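Local coordinates for xyloglucanase (Paenibacillus pabuli, PDB 2JEP), which probably cleaves the beta-1,4-glucan backbone of plant cell-wall xyloglucan, as a family 5 glycoside hydrolase built on a TIM barrel, at residues 60-65 and 109-114; 93-98 and 103-108; 159-164 and 204-209. All coordinates share one frame; numbering follows the deposited sequence. Where two conformers were deposited one is given.

Contact 1. Residues 60-65 and 109-114; sequences PNETAW and LNRIQQ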
loop_
_atom_site.group_PDB
_atom_site.type_symbol
_atom_site.label_atom_id
_atom_site.label_comp_id
_atom_site.label_asym_id
_atom_site.label_seq_id
_atom_site.Cartn_x
_atom_site.Cartn_y
_atom_site.Cartn_z
ATOM N N PRO A 60 -10.344 11.925 10.325
ATOM C CA PRO A 60 -9.061 12.011 9.622
ATOM C C PRO A 60 -8.504 13.435 9.652
ATOM O O PRO A 60 -9.253 14.406 9.634
ATOM C CB PRO A 60 -9.410 11.625 8.190
ATOM C CG PRO A 60 -10.706 10.942 8.253
ATOM C CD PRO A 60 -11.426 11.506 9.423
ATOM N N ASN A 61 -7.191 13.550 9.686
ATOM C CA ASN A 61 -6.526 14.848 9.704
ATOM C C ASN A 61 -5.074 14.569 9.396
ATOM O O ASN A 61 -4.419 13.814 10.116
ATOM C CB ASN A 61 -6.734 15.495 11.079
ATOM C CG ASN A 61 -6.026 16.822 11.242
ATOM O OD1 ASN A 61 -4.919 17.016 10.740
ATOM N ND2 ASN A 61 -6.656 17.742 11.955
ATOM N N GLU A 62 -4.603 15.126 8.285
ATOM C CA GLU A 62 -3.293 14.760 7.786
ATOM C C GLU A 62 -2.129 15.199 8.664
ATOM O O GLU A 62 -1.003 14.738 8.445
ATOM C CB GLU A 62 -3.078 15.254 6.354
ATOM C CG GLU A 62 -2.815 16.724 6.219
ATOM C CD GLU A 62 -2.991 17.208 4.829
ATOM O OE1 GLU A 62 -4.167 17.453 4.426
ATOM O OE2 GLU A 62 -1.971 17.319 4.119
ATOM N N THR A 63 -2.390 16.044 9.665
ATOM C CA THR A 63 -1.374 16.440 10.619
ATOM C C THR A 63 -1.458 15.726 11.956
ATOM O O THR A 63 -0.664 16.007 12.845
ATOM C CB THR A 63 -1.434 17.940 10.889
ATOM O OG1 THR A 63 -2.675 18.275 11.537
ATOM C CG2 THR A 63 -1.228 18.736 9.600
ATOM N N ALA A 64 -2.402 14.800 12.089
ATOM C CA ALA A 64 -2.733 14.238 13.394
ATOM C C ALA A 64 -1.589 13.419 13.977
ATOM O O ALA A 64 -1.516 13.231 15.185
ATOM C CB ALA A 64 -4.010 13.391 13.297
ATOM N N TRP A 65 -0.733 12.881 13.110
ATOM C CA TRP A 65 0.360 12.041 13.536
ATOM C C TRP A 65 1.702 12.743 13.462
ATOM O O TRP A 65 2.726 12.100 13.433
ATOM C CB TRP A 65 0.344 10.680 12.810
ATOM C CG TRP A 65 -0.859 9.821 13.171
ATOM C CD1 TRP A 65 -1.725 9.990 14.213
ATOM C CD2 TRP A 65 -1.283 8.653 12.490
ATOM N NE1 TRP A 65 -2.687 9.013 14.195
ATOM C CE2 TRP A 65 -2.433 8.168 13.148
ATOM C CE3 TRP A 65 -0.816 7.980 11.361
ATOM C CZ2 TRP A 65 -3.113 7.038 12.714
ATOM C CZ3 TRP A 65 -1.485 6.850 10.952
ATOM C CH2 TRP A 65 -2.621 6.402 11.609
ATOM N N LEU A 109 -12.907 15.221 0.340
ATOM C CA LEU A 109 -12.670 14.811 -1.029
ATOM C C LEU A 109 -11.884 15.856 -1.813
ATOM O O LEU A 109 -11.014 15.493 -2.607
ATOM C CB LEU A 109 -13.974 14.484 -1.744
ATOM C CG LEU A 109 -14.658 13.165 -1.438
ATOM C CD1 LEU A 109 -16.000 13.146 -2.172
ATOM C CD2 LEU A 109 -13.749 12.002 -1.812
ATOM N N ASN A 110 -12.161 17.136 -1.598
ATOM C CA ASN A 110 -11.398 18.176 -2.298
ATOM C C ASN A 110 -9.941 18.203 -1.885
ATOM O O ASN A 110 -9.060 18.447 -2.705
ATOM C CB ASN A 110 -12.031 19.553 -2.085
ATOM C CG ASN A 110 -13.302 19.719 -2.860
ATOM O OD1 ASN A 110 -13.467 19.108 -3.916
ATOM N ND2 ASN A 110 -14.194 20.579 -2.361
ATOM N N ARG A 111 -9.689 17.930 -0.609
ATOM C CA ARG A 111 -8.301 17.871 -0.140
ATOM C C ARG A 111 -7.560 16.663 -0.714
ATOM O O ARG A 111 -6.400 16.764 -1.138
ATOM C CB ARG A 111 -8.225 17.860 1.383
ATOM C CG ARG A 111 -6.815 17.775 1.945
ATOM C CD ARG A 111 -5.950 18.972 1.504
ATOM N NE ARG A 111 -4.575 18.761 1.957
ATOM C CZ ARG A 111 -3.501 19.261 1.360
ATOM N NH1 ARG A 111 -3.604 20.071 0.316
ATOM N NH2 ARG A 111 -2.294 18.912 1.785
ATOM N N ILE A 112 -8.217 15.507 -0.692
ATOM C CA ILE A 112 -7.600 14.310 -1.263
ATOM C C ILE A 112 -7.261 14.579 -2.729
ATOM O O ILE A 112 -6.159 14.222 -3.203
ATOM C CB ILE A 112 -8.546 13.091 -1.143
ATOM C CG1 ILE A 112 -8.817 12.769 0.332
ATOM C CG2 ILE A 112 -7.989 11.887 -1.931
ATOM C CD1 ILE A 112 -10.116 11.960 0.570
ATOM N N GLN A 113 -8.180 15.212 -3.455
ATOM C CA GLN A 113 -7.922 15.496 -4.858
ATOM C C GLN A 113 -6.727 16.435 -5.033
ATOM O O GLN A 113 -5.920 16.251 -5.938
ATOM C CB GLN A 113 -9.167 16.049 -5.548
ATOM C CG GLN A 113 -8.876 16.555 -6.927
ATOM C CD GLN A 113 -10.088 17.044 -7.615
ATOM O OE1 GLN A 113 -10.748 17.968 -7.138
ATOM N NE2 GLN A 113 -10.380 16.455 -8.755
ATOM N N GLN A 114 -6.595 17.433 -4.166
ATOM C CA GLN A 114 -5.454 18.326 -4.270
ATOM C C GLN A 114 -4.133 17.548 -4.090
ATOM O O GLN A 114 -3.178 17.751 -4.832
ATOM C CB GLN A 114 -5.590 19.459 -3.251
ATOM C CG GLN A 114 -4.640 20.601 -3.458
ATOM C CD GLN A 114 -5.037 21.552 -4.579
ATOM O OE1 GLN A 114 -4.414 22.597 -4.763
ATOM N NE2 GLN A 114 -6.059 21.192 -5.342
#

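Contact 2. Residues 93-98 and 103-108; sequences LNNIGS and TINAAW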
loop_
_atom_site.group_PDB
_atom_site.type_symbol
_atom_site.label_atom_id
_atom_site.label_comp_id
_atom_site.label_asym_id
_atom_site.label_seq_id
_atom_site.Cartn_x
_atom_site.Cartn_y
_atom_site.Cartn_z
ATOM N N LEU A 93 -13.551 7.345 7.635
ATOM C CA LEU A 93 -13.991 7.281 9.031
ATOM C C LEU A 93 -15.196 8.230 9.251
ATOM O O LEU A 93 -16.182 8.147 8.505
ATOM C CB LEU A 93 -12.813 7.513 9.981
ATOM C CG LEU A 93 -11.647 6.526 9.859
ATOM C CD1 LEU A 93 -10.426 7.012 10.639
ATOM C CD2 LEU A 93 -12.067 5.165 10.327
ATOM N N ASN A 94 -15.120 9.140 10.228
ATOM C CA ASN A 94 -16.321 9.899 10.539
ATOM C C ASN A 94 -16.584 11.031 9.511
ATOM O O ASN A 94 -17.604 11.722 9.625
ATOM C CB ASN A 94 -16.331 10.365 12.020
ATOM C CG ASN A 94 -16.404 9.196 13.060
ATOM O OD1 ASN A 94 -16.811 8.060 12.757
ATOM N ND2 ASN A 94 -16.039 9.504 14.306
ATOM N N ASN A 95 -15.730 11.178 8.501
ATOM C CA ASN A 95 -16.057 12.022 7.362
ATOM C C ASN A 95 -17.051 11.381 6.399
ATOM O O ASN A 95 -17.416 12.007 5.412
ATOM C CB ASN A 95 -14.804 12.477 6.613
ATOM C CG ASN A 95 -13.986 13.454 7.410
ATOM O OD1 ASN A 95 -14.403 13.908 8.482
ATOM N ND2 ASN A 95 -12.838 13.838 6.859
ATOM N N ILE A 96 -17.486 10.153 6.693
ATOM C CA ILE A 96 -18.582 9.514 5.974
ATOM C C ILE A 96 -19.837 9.794 6.784
ATOM O O ILE A 96 -19.888 9.476 7.969
ATOM C CB ILE A 96 -18.394 8.002 5.838
ATOM C CG1 ILE A 96 -17.039 7.679 5.202
ATOM C CG2 ILE A 96 -19.539 7.430 5.032
ATOM C CD1 ILE A 96 -16.626 6.244 5.422
ATOM N N GLY A 97 -20.841 10.342 6.124
ATOM C CA GLY A 97 -22.108 10.665 6.790
ATOM C C GLY A 97 -22.999 9.457 7.023
ATOM O O GLY A 97 -22.618 8.298 6.823
ATOM N N SER A 98 -24.220 9.742 7.433
ATOM C CA SER A 98 -25.115 8.683 7.894
ATOM C C SER A 98 -25.722 7.937 6.718
ATOM O O SER A 98 -25.757 8.425 5.579
ATOM C CB SER A 98 -26.220 9.295 8.756
ATOM O OG SER A 98 -26.963 10.158 7.946
ATOM N N THR A 103 -22.736 10.137 2.630
ATOM C CA THR A 103 -22.064 11.202 1.901
ATOM C C THR A 103 -20.741 11.555 2.564
ATOM O O THR A 103 -20.682 11.806 3.749
ATOM C CB THR A 103 -22.944 12.461 1.844
ATOM O OG1 THR A 103 -24.189 12.105 1.232
ATOM C CG2 THR A 103 -22.260 13.610 1.068
ATOM N N ILE A 104 -19.680 11.562 1.766
ATOM C CA ILE A 104 -18.357 11.957 2.238
ATOM C C ILE A 104 -18.247 13.478 2.264
ATOM O O ILE A 104 -18.587 14.148 1.292
ATOM C CB ILE A 104 -17.243 11.387 1.327
ATOM C CG1 ILE A 104 -17.330 9.861 1.243
ATOM C CG2 ILE A 104 -15.848 11.813 1.832
ATOM C CD1 ILE A 104 -16.447 9.290 0.168
ATOM N N ASN A 105 -17.714 13.978 3.376
ATOM C CA ASN A 105 -17.472 15.430 3.523
ATOM C C ASN A 105 -16.786 15.956 2.272
ATOM O O ASN A 105 -15.738 15.478 1.847
ATOM C CB ASN A 105 -16.573 15.784 4.715
ATOM C CG ASN A 105 -17.302 15.825 6.040
ATOM O OD1 ASN A 105 -16.685 16.078 7.075
ATOM N ND2 ASN A 105 -18.603 15.583 6.028
ATOM N N ALA A 106 -17.376 16.960 1.654
ATOM C CA ALA A 106 -16.903 17.492 0.380
ATOM C C ALA A 106 -15.499 18.092 0.499
ATOM O O ALA A 106 -14.675 17.927 -0.380
ATOM C CB ALA A 106 -17.898 18.537 -0.182
ATOM N N ALA A 107 -15.223 18.779 1.612
ATOM C CA ALA A 107 -13.911 19.378 1.822
ATOM C C ALA A 107 -12.827 18.317 1.894
ATOM O O ALA A 107 -11.701 18.558 1.472
ATOM C CB ALA A 107 -13.918 20.248 3.091
ATOM N N TRP A 108 -13.161 17.157 2.449
ATOM C CA TRP A 108 -12.202 16.066 2.534
ATOM C C TRP A 108 -11.885 15.514 1.135
ATOM O O TRP A 108 -10.724 15.361 0.766
ATOM C CB TRP A 108 -12.723 14.984 3.482
ATOM C CG TRP A 108 -11.794 13.841 3.735
ATOM C CD1 TRP A 108 -12.095 12.511 3.617
ATOM C CD2 TRP A 108 -10.439 13.907 4.203
ATOM N NE1 TRP A 108 -10.996 11.749 3.979
ATOM C CE2 TRP A 108 -9.972 12.578 4.344
ATOM C CE3 TRP A 108 -9.580 14.957 4.525
ATOM C CZ2 TRP A 108 -8.681 12.272 4.785
ATOM C CZ3 TRP A 108 -8.303 14.658 4.969
ATOM C CH2 TRP A 108 -7.855 13.328 5.085
HETATM O O HOH W 1 -24.998 10.883 4.388
#

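Contact 3. Residues 159-164 and 204-209; sequences KVWQQI and QIFVDT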
loop_
_atom_site.group_PDB
_atom_site.type_symbol
_atom_site.label_atom_id
_atom_site.label_comp_id
_atom_site.label_asym_id
_atom_site.label_seq_id
_atom_site.Cartn_x
_atom_site.Cartn_y
_atom_site.Cartn_z
ATOM N N LYS A 159 -21.266 2.797 -1.426
ATOM C CA LYS A 159 -21.559 4.220 -1.577
ATOM C C LYS A 159 -20.298 5.079 -1.466
ATOM O O LYS A 159 -20.166 6.080 -2.186
ATOM C CB LYS A 159 -22.610 4.651 -0.540
ATOM C CG LYS A 159 -24.002 4.085 -0.781
ATOM C CD LYS A 159 -24.635 4.664 -2.058
ATOM C CE LYS A 159 -26.142 4.438 -2.148
ATOM N NZ LYS A 159 -26.655 5.174 -3.362
ATOM N N VAL A 160 -19.376 4.692 -0.571
ATOM C CA VAL A 160 -18.120 5.410 -0.418
ATOM C C VAL A 160 -17.303 5.288 -1.701
ATOM O O VAL A 160 -16.851 6.301 -2.237
ATOM C CB VAL A 160 -17.383 4.916 0.835
ATOM C CG1 VAL A 160 -15.927 5.398 0.864
ATOM C CG2 VAL A 160 -18.151 5.376 2.066
ATOM N N TRP A 161 -17.125 4.069 -2.241
ATOM C CA TRP A 161 -16.355 3.967 -3.484
ATOM C C TRP A 161 -17.042 4.624 -4.665
ATOM O O TRP A 161 -16.370 5.138 -5.551
ATOM C CB TRP A 161 -15.947 2.521 -3.812
ATOM C CG TRP A 161 -14.597 2.216 -3.267
ATOM C CD1 TRP A 161 -14.261 1.307 -2.293
ATOM C CD2 TRP A 161 -13.370 2.840 -3.665
ATOM N NE1 TRP A 161 -12.918 1.341 -2.081
ATOM C CE2 TRP A 161 -12.342 2.273 -2.901
ATOM C CE3 TRP A 161 -13.038 3.802 -4.623
ATOM C CZ2 TRP A 161 -11.013 2.665 -3.042
ATOM C CZ3 TRP A 161 -11.724 4.183 -4.746
ATOM C CH2 TRP A 161 -10.737 3.626 -3.950
ATOM N N GLN A 162 -18.377 4.637 -4.672
ATOM C CA GLN A 162 -19.072 5.346 -5.758
ATOM C C GLN A 162 -18.615 6.797 -5.784
ATOM O O GLN A 162 -18.341 7.369 -6.851
ATOM C CB GLN A 162 -20.584 5.323 -5.549
ATOM C CG GLN A 162 -21.325 4.090 -5.940
ATOM C CD GLN A 162 -22.828 4.247 -5.739
ATOM O OE1 GLN A 162 -23.284 5.242 -5.196
ATOM N NE2 GLN A 162 -23.596 3.255 -6.173
ATOM N N GLN A 163 -18.593 7.409 -4.611
ATOM C CA GLN A 163 -18.223 8.826 -4.497
ATOM C C GLN A 163 -16.763 9.095 -4.801
ATOM O O GLN A 163 -16.436 10.061 -5.480
ATOM C CB GLN A 163 -18.569 9.328 -3.101
ATOM C CG GLN A 163 -20.047 9.361 -2.813
ATOM C CD GLN A 163 -20.298 9.640 -1.372
ATOM O OE1 GLN A 163 -20.195 10.791 -0.927
ATOM N NE2 GLN A 163 -20.590 8.597 -0.609
ATOM N N ILE A 164 -15.864 8.273 -4.271
ATOM C CA ILE A 164 -14.427 8.504 -4.548
ATOM C C ILE A 164 -14.189 8.317 -6.046
ATOM O O ILE A 164 -13.531 9.130 -6.704
ATOM C CB ILE A 164 -13.547 7.491 -3.763
ATOM C CG1 ILE A 164 -13.716 7.629 -2.253
ATOM C CG2 ILE A 164 -12.080 7.628 -4.182
ATOM C CD1 ILE A 164 -13.214 6.416 -1.457
ATOM N N GLN A 204 -14.949 -7.561 -4.727
ATOM C CA GLN A 204 -15.878 -7.661 -5.880
ATOM C C GLN A 204 -16.780 -6.439 -5.990
ATOM O O GLN A 204 -17.007 -5.904 -7.072
ATOM C CB GLN A 204 -16.700 -8.942 -5.780
ATOM C CG GLN A 204 -17.504 -9.207 -7.052
ATOM C CD GLN A 204 -16.578 -9.458 -8.229
ATOM O OE1 GLN A 204 -15.879 -10.481 -8.271
ATOM N NE2 GLN A 204 -16.516 -8.508 -9.165
ATOM N N ILE A 205 -17.334 -6.017 -4.854
ATOM C CA ILE A 205 -18.161 -4.798 -4.807
ATOM C C ILE A 205 -17.379 -3.583 -5.287
ATOM O O ILE A 205 -17.886 -2.758 -6.079
ATOM C CB ILE A 205 -18.706 -4.565 -3.358
ATOM C CG1 ILE A 205 -19.732 -5.647 -3.004
ATOM C CG2 ILE A 205 -19.351 -3.179 -3.221
ATOM C CD1 ILE A 205 -19.957 -5.807 -1.491
ATOM N N PHE A 206 -16.151 -3.455 -4.795
ATOM C CA PHE A 206 -15.282 -2.362 -5.234
ATOM C C PHE A 206 -15.123 -2.368 -6.749
ATOM O O PHE A 206 -15.329 -1.341 -7.413
ATOM C CB PHE A 206 -13.930 -2.478 -4.503
ATOM C CG PHE A 206 -12.794 -1.792 -5.177
ATOM C CD1 PHE A 206 -12.638 -0.418 -5.104
ATOM C CD2 PHE A 206 -11.820 -2.523 -5.841
ATOM C CE1 PHE A 206 -11.515 0.192 -5.686
ATOM C CE2 PHE A 206 -10.726 -1.921 -6.408
ATOM C CZ PHE A 206 -10.574 -0.557 -6.343
ATOM N N VAL A 207 -14.708 -3.499 -7.307
ATOM C CA VAL A 207 -14.439 -3.551 -8.740
ATOM C C VAL A 207 -15.688 -3.151 -9.535
ATOM O O VAL A 207 -15.639 -2.262 -10.381
ATOM C CB VAL A 207 -13.913 -4.945 -9.170
ATOM C CG1 VAL A 207 -13.912 -5.085 -10.701
ATOM C CG2 VAL A 207 -12.488 -5.237 -8.576
ATOM N N ASP A 208 -16.801 -3.802 -9.241
ATOM C CA ASP A 208 -17.999 -3.568 -10.041
ATOM C C ASP A 208 -18.555 -2.164 -9.843
ATOM O O ASP A 208 -19.057 -1.548 -10.785
ATOM C CB ASP A 208 -19.079 -4.570 -9.686
ATOM C CG ASP A 208 -18.713 -6.017 -10.051
ATOM O OD1 ASP A 208 -17.888 -6.246 -10.941
ATOM O OD2 ASP A 208 -19.298 -6.934 -9.454
ATOM N N THR A 209 -18.469 -1.644 -8.621
ATOM C CA THR A 209 -18.946 -0.297 -8.366
ATOM C C THR A 209 -18.114 0.726 -9.120
ATOM O O THR A 209 -18.650 1.634 -9.758
ATOM C CB THR A 209 -18.916 -0.001 -6.835
ATOM O OG1 THR A 209 -19.809 -0.893 -6.155
ATOM C CG2 THR A 209 -19.305 1.419 -6.523
#

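Contact 1. Residues 60-65 and 109-114
R111, one turn into helix 106-120, reaches across to E62 in the loop 60-65, and these two residues carry the whole of this contact. Along the helix, after N110, whose OD1 accepts a hydrogen bond from K167 NZ, R111 sends CG off anti to its own backbone N (chi1 179°) and then bends at chi2, which carries the guanidinium out to the carboxylate. The grip is side-on: NE donates to E62 OE1 at 2.8 Å, and NH2 donates to E62 OE2 at the same 2.8 Å. Both bonds are nearly straight, both acceptors are met on their syn sides, and the two flat groups lie only 21° from coplanar. Arginine suits this place because NE and one NH2 match the spacing of two carboxylate oxygens, which a lysine amine cannot do. V70 adds a second layer: its N donates to E62 OE2 and its O accepts from R111 NH2, while NH1 is bonded to Y118 OH. These extra bonds fix the rotation of both groups, and the arginine probably helps to keep the buried glutamate ionised. Further on, Q113 NE2 is bonded to Y171 OH. On the loop side, E62 sits in a type I turn in which A64 N bonds to N61 O at 3.0 Å. An Asx turn overlaps it: N61 OD1 accepts from T63 N at 2.9 Å, and also from T63 OG1 at 2.7 Å. In the fold, the loop leaves the short hairpin of strands 55-56 and 59-60 and runs toward helix 72-80, so the salt bridge ties the connection after barrel strand 45-48 to the helix following strand 85-88, beside helix 150-167.

Contact 2. Residues 93-98 and 103-108
Two backbone hydrogen bonds join N95 to N105 and T103 to G97: N105 N donates to N95 O at 2.8 Å, and G97 N donates to T103 O, also at 2.8 Å. The first is nearly linear, whereas in the second the donor stands above the carbonyl plane. Together they flank I96 and I104, a non-hydrogen-bonded pair in a single antiparallel bridge. Here I104 CA approaches N95 O at 3.3 Å as a CA-H...O contact. Near the connecting turn a water bridges the two segments, donating to S98 O and accepting from T103 N at 3.0 Å. G97 suits its place because a side chain would point at 103-108 and press on T103 O. Around this backbone core the side chains pack. In one of its two conformers N95 sets ND2 over one face of the W108 indole, toward the rim and 3.3 Å from CG, with the amide turned 72° to the ring. The first side-chain bond of W108 points toward 93-98, and chi1 -176° sets one ring face against that ND2; its NE1 bonds to S91 O. The branched I96 and I104 fill buried positions, both against V160 of helix 150-167. The bridge thus rests on main-chain chemistry: backbone groups make both direct hydrogen bonds, a water joins S98 O and T103 N, and glycine holds the position where a side chain would crowd the bonding.

Contact 3. Residues 159-164 and 204-209
Helices 150-167 and 193-211 are consecutive members of the ring that wraps the barrel, and they meet here through W161 with F206 and Q162 with T209. Their segments run in broadly the same direction, with axes 9.4 Å apart and a signed crossing angle of -36°. The main element is a T-shaped aromatic pair. F206 turns an edge to one face of the W161 indole, with ring planes at 63° and centroids 4.7 Å apart, measured to the five-membered ring. Atom CD1 of F206 leads, coming within 3.5 Å of W161 CE2, and CE1 follows over the six-membered part. A chi1 of 158° brings the F206 ring nearer to the other helix, although its first bond does not point there. On the indole's opposite face lies I164 CD1, so the tryptophan is sandwiched, while NE1 is satisfied by S179 O. A broad, flat ring with one polar edge atom suits a buried spot that needs both apolar faces and a donor. An alanine in place of W161 is likely to leave the F206 edge without its facing ring and S179 O without its donor, opening a gap between the helices. Further along, T209 lays its CG2 methyl 3.4 Å from Q162 CG, the aliphatic part of a glutamine crossing it at about a right angle. Threonine fits because its hydroxyl turns back to its own helix: OG1 bonds to I205 O at 2.7 Å, and T209 N reaches the same oxygen from the other face. F206 also touches L222 and V224 of strand 222-225. Such close packing of adjacent helices, running in broadly the same direction around parallel strands, belongs to the (beta/alpha)8 or TIM barrel.

The three contacts lie at the periphery of one barrel, two of them involving loops and all three a helix of its outer ring. Contacts 1 and 2 share helix 106-120, and contact 2 is nested within the chain loop that contact 1 closes; their centres lie about 12 Å apart, and P60 CB rests 3.5 Å from W108 CZ2. Contact 2 in turn meets contact 3, about 15 Å away between centres, through a probable hydrogen bond from I104 N to Q163 OE1 at 2.8 Å. Contacts 1 and 3, about 20 Å apart, do not touch. In family 5 enzymes catalysis takes place at the C-terminal ends of the barrel strands; contact 3 borders strand 175-178 there through the bond of W161 to S179.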